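Local coordinates for BF1531-like N-terminal domain-containing protein (Bacteroides fragilis, PDB 3SLR) that is of unknown function, this N-terminal part pairing an FkbH-type domain with a magnesium-binding, phosphatase-like domain, and may hydrolyse ester bonds, at residues 313-316 / 317-320; 369-372 / 373-376. All coordinates share one frame; numbering follows the deposited sequence.

Contact 1: residues 313-316 / 317-320; sequences KADN and IRTI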
loop_
_atom_site.group_PDB
_atom_site.type_symbol
_atom_site.label_atom_id
_atom_site.label_comp_id
_atom_site.label_asym_id
_atom_site.label_seq_id
_atom_site.Cartn_x
_atom_site.Cartn_y
_atom_site.Cartn_z
ATOM N N LYS A 313 -17.218 6.496 22.030
ATOM C CA LYS A 313 -15.947 5.915 21.625
ATOM C C LYS A 313 -14.821 6.955 21.507
ATOM O O LYS A 313 -13.649 6.630 21.691
ATOM C CB LYS A 313 -16.124 5.105 20.342
ATOM C CG LYS A 313 -17.067 3.934 20.555
ATOM C CD LYS A 313 -16.981 2.927 19.430
ATOM C CE LYS A 313 -17.792 1.695 19.764
ATOM N NZ LYS A 313 -17.382 0.529 18.941
ATOM N N ALA A 314 -15.178 8.206 21.237
ATOM C CA ALA A 314 -14.167 9.264 21.176
ATOM C C ALA A 314 -13.379 9.340 22.487
ATOM O O ALA A 314 -12.144 9.332 22.476
ATOM C CB ALA A 314 -14.802 10.603 20.852
ATOM N N ASP A 315 -14.093 9.405 23.614
ATOM C CA ASP A 315 -13.453 9.451 24.926
ATOM C C ASP A 315 -12.621 8.197 25.156
ATOM O O ASP A 315 -11.500 8.261 25.667
ATOM C CB ASP A 315 -14.492 9.576 26.051
ATOM C CG ASP A 315 -15.103 10.971 26.152
ATOM O OD1 ASP A 315 -14.578 11.918 25.537
ATOM O OD2 ASP A 315 -16.110 11.120 26.873
ATOM N N ASN A 316 -13.180 7.046 24.782
ATOM C CA ASN A 316 -12.477 5.780 24.950
ATOM C C ASN A 316 -11.181 5.716 24.148
ATOM O O ASN A 316 -10.167 5.209 24.631
ATOM C CB ASN A 316 -13.399 4.599 24.624
ATOM C CG ASN A 316 -14.408 4.325 25.733
ATOM O OD1 ASN A 316 -14.180 4.681 26.892
ATOM N ND2 ASN A 316 -15.528 3.692 25.382
ATOM N N ILE A 317 -11.201 6.246 22.933
ATOM C CA ILE A 317 -9.983 6.285 22.128
ATOM C C ILE A 317 -8.912 7.207 22.733
ATOM O O ILE A 317 -7.717 6.914 22.663
ATOM C CB ILE A 317 -10.279 6.616 20.663
ATOM C CG1 ILE A 317 -11.036 5.440 20.030
ATOM C CG2 ILE A 317 -8.975 6.899 19.894
ATOM C CD1 ILE A 317 -11.576 5.727 18.644
ATOM N N ARG A 318 -9.336 8.307 23.341
ATOM C CA ARG A 318 -8.385 9.139 24.068
ATOM C C ARG A 318 -7.747 8.336 25.197
ATOM O O ARG A 318 -6.536 8.401 25.406
ATOM C CB ARG A 318 -9.049 10.417 24.582
ATOM C CG ARG A 318 -9.624 11.267 23.460
ATOM C CD ARG A 318 -10.174 12.599 23.959
ATOM N NE ARG A 318 -10.943 13.247 22.902
ATOM C CZ ARG A 318 -12.266 13.195 22.799
ATOM N NH1 ARG A 318 -12.979 12.545 23.703
ATOM N NH2 ARG A 318 -12.878 13.808 21.797
ATOM N N THR A 319 -8.558 7.545 25.898
ATOM C CA THR A 319 -8.050 6.705 26.973
ATOM C C THR A 319 -6.997 5.739 26.438
ATOM O O THR A 319 -5.907 5.603 27.000
ATOM C CB THR A 319 -9.190 5.938 27.675
ATOM O OG1 THR A 319 -10.052 6.878 28.327
ATOM C CG2 THR A 319 -8.631 4.973 28.705
ATOM N N ILE A 320 -7.325 5.078 25.333
ATOM C CA ILE A 320 -6.389 4.179 24.680
ATOM C C ILE A 320 -5.094 4.900 24.269
ATOM O O ILE A 320 -3.994 4.418 24.547
ATOM C CB ILE A 320 -7.042 3.513 23.456
ATOM C CG1 ILE A 320 -8.125 2.533 23.922
ATOM C CG2 ILE A 320 -5.976 2.809 22.621
ATOM C CD1 ILE A 320 -9.075 2.102 22.834
HETATM O O HOH W 1 -12.285 5.623 28.925
#

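Contact 2: residues 369-372 / 373-376; sequences TLNL and FETA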
loop_
_atom_site.group_PDB
_atom_site.type_symbol
_atom_site.label_atom_id
_atom_site.label_comp_id
_atom_site.label_asym_id
_atom_site.label_seq_id
_atom_site.Cartn_x
_atom_site.Cartn_y
_atom_site.Cartn_z
ATOM N N THR A 369 -7.266 -1.964 -0.403
ATOM C CA THR A 369 -7.172 -0.795 -1.286
ATOM C C THR A 369 -6.587 0.429 -0.594
ATOM O O THR A 369 -6.200 1.394 -1.256
ATOM C CB THR A 369 -8.556 -0.371 -1.874
ATOM O OG1 THR A 369 -9.345 0.250 -0.857
ATOM C CG2 THR A 369 -9.331 -1.572 -2.457
ATOM N N LEU A 370 -6.529 0.393 0.731
ATOM C CA LEU A 370 -6.078 1.539 1.516
ATOM C C LEU A 370 -4.597 1.492 1.933
ATOM O O LEU A 370 -4.028 2.522 2.327
ATOM C CB LEU A 370 -6.956 1.669 2.766
ATOM C CG LEU A 370 -8.467 1.751 2.530
ATOM C CD1 LEU A 370 -9.212 1.863 3.864
ATOM C CD2 LEU A 370 -8.817 2.909 1.624
ATOM N N ASN A 371 -3.986 0.312 1.867
ATOM C CA ASN A 371 -2.590 0.123 2.284
ATOM C C ASN A 371 -2.293 0.823 3.608
ATOM O O ASN A 371 -1.451 1.708 3.681
ATOM C CB ASN A 371 -1.638 0.643 1.206
ATOM C CG ASN A 371 -0.207 0.176 1.419
ATOM O OD1 ASN A 371 0.039 -0.998 1.684
ATOM N ND2 ASN A 371 0.744 1.104 1.309
ATOM N N LEU A 372 -2.989 0.419 4.662
ATOM C CA LEU A 372 -2.966 1.170 5.915
ATOM C C LEU A 372 -1.644 1.070 6.671
ATOM O O LEU A 372 -1.299 1.960 7.462
ATOM C CB LEU A 372 -4.092 0.671 6.828
ATOM C CG LEU A 372 -5.519 0.938 6.339
ATOM C CD1 LEU A 372 -6.513 0.007 7.025
ATOM C CD2 LEU A 372 -5.904 2.374 6.548
ATOM N N PHE A 373 -0.920 -0.020 6.456
ATOM C CA PHE A 373 0.220 -0.341 7.304
ATOM C C PHE A 373 1.574 -0.401 6.607
ATOM O O PHE A 373 2.442 -1.197 6.982
ATOM C CB PHE A 373 -0.071 -1.616 8.111
ATOM C CG PHE A 373 -1.173 -1.436 9.117
ATOM C CD1 PHE A 373 -0.928 -0.803 10.325
ATOM C CD2 PHE A 373 -2.462 -1.854 8.836
ATOM C CE1 PHE A 373 -1.945 -0.609 11.253
ATOM C CE2 PHE A 373 -3.487 -1.675 9.763
ATOM C CZ PHE A 373 -3.234 -1.061 10.968
ATOM N N GLU A 374 1.764 0.460 5.609
ATOM C CA GLU A 374 3.086 0.674 5.043
ATOM C C GLU A 374 4.051 0.937 6.170
ATOM O O GLU A 374 3.704 1.598 7.149
ATOM C CB GLU A 374 3.094 1.890 4.116
ATOM C CG GLU A 374 4.364 2.005 3.289
ATOM C CD GLU A 374 4.531 0.819 2.337
ATOM O OE1 GLU A 374 3.649 0.596 1.480
ATOM O OE2 GLU A 374 5.544 0.100 2.450
ATOM N N THR A 375 5.272 0.439 6.036
ATOM C CA THR A 375 6.270 0.700 7.063
ATOM C C THR A 375 7.649 0.862 6.432
ATOM O O THR A 375 7.812 0.658 5.227
ATOM C CB THR A 375 6.260 -0.398 8.144
ATOM O OG1 THR A 375 7.080 0.002 9.249
ATOM C CG2 THR A 375 6.747 -1.723 7.582
ATOM N N ALA A 376 8.634 1.256 7.235
ATOM C CA ALA A 376 9.995 1.400 6.718
ATOM C C ALA A 376 11.060 0.759 7.617
ATOM O O ALA A 376 12.253 1.007 7.460
ATOM C CB ALA A 376 10.316 2.864 6.448
HETATM O O HOH W 2 1.323 2.984 7.822
#

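Contact 1: residues 313-316 / 317-320
The extended R318 chain runs back along the helix, lays one guanidinium face over A314 and reaches D315 in the first two turns of helix 313-324, which packs on the four-stranded parallel sheet of the HAD-like phosphatase domain. Regular i to i+4 bonds link the two segments: the N-H groups of I317, R318, T319 and I320 donate to the O atoms of K313, A314, D315 and N316 respectively, at N...O distances of 2.8 to 3.1 Å. At the helix start D315 N donates to OD1 of N312, the residue just before the helix.

The side chains add a second layer. R318 NH1 comes 2.5 Å from D315 OD1, with the carboxylate at the guanidinium edge and the two planes 57° apart. The sheer shortness of this salt bridge, and the fact that R318 was modelled in two conformers, make its exact geometry doubtful. D315 OD2 is hydrogen-bonded to a residue immediately flanking the segments. The other amino group of R318, NH2, bonds H347 O at the end of helix 338-347.

N316 is buried, yet both ends of its amide are provided for. ND2 donates to N309 OD1 from strand 305-309, while OD1 accepts a proton from a water 2.9 Å away that also meets T319 OG1. With chi1 at -76°, CG stands beside the backbone N and anti to the carbonyl carbon, which directs the amide toward the sheet.

K313 sends its ammonium away from the turn to D335 in a salt bridge, to C278 O, and weakly to D228, close to the magnesium site; that placement is consistent with the lysine of HAD phosphatases. I317 packs against V344 and F328, and its CG1 lies 3.3 Å from K313 O, the carbonyl oxygen that its own N-H bonds.

Contact 2: residues 369-372 / 373-376
N371 and E374 join side chains across a type I beta turn that runs from one to the other just after helix 363-368, with N371 the first residue to leave helical geometry, at positive phi. N371 ND2 donates to E374 OE1 over 3.0 Å, and the N-H...O angle of 170° shows a nearly straight bond. The acceptor lies practically in the amide plane, whereas OE1 is met on its anti side, 20° out of the carboxylate plane, and the two planes are far from coplanar. E374 gets there because its chain bends at chi2 (63°), swinging the carboxylate back toward the turn. The same ND2 also bonds D212 OD2 of helix 203-217, so one amide nitrogen serves two carboxylates and ties the turn to that helix.

The closer packing lies at the middle of the turn, where L372 CB meets F373 CD2 at 3.6 Å and the L372 carbonyl sits over one face of the ring. F373 then leans on W264 and L268 of helix 255-270 and on I273, while its own carbonyl is bonded by R271 NH1.

On the looser side one water joins two backbone carbonyls of the turn. It donates to L372 O, the same atom that lies over the ring, and to E374 O, each at 2.8 Å.

How the contacts relate
Contact 1 is largely buried and belongs to one domain, set between strands 274-280 and 305-309 and helix 338-347. Contact 2 is a surface turn near the centre of the whole chain, joining helix 203-217 to helix 255-270. Their centres lie 23 Å apart, their nearest atoms about 13 Å, and they do not touch. The chemistry follows place: in 313-320 helical backbone bonds set the frame and charged or amide ends serve neighbouring elements, with K313 near the metal, whereas within 369-376 one side-chain bond crosses, its donor shared with D212 of helix 203-217, beside a ring against a carbonyl and a bridging water, away from the magnesium site.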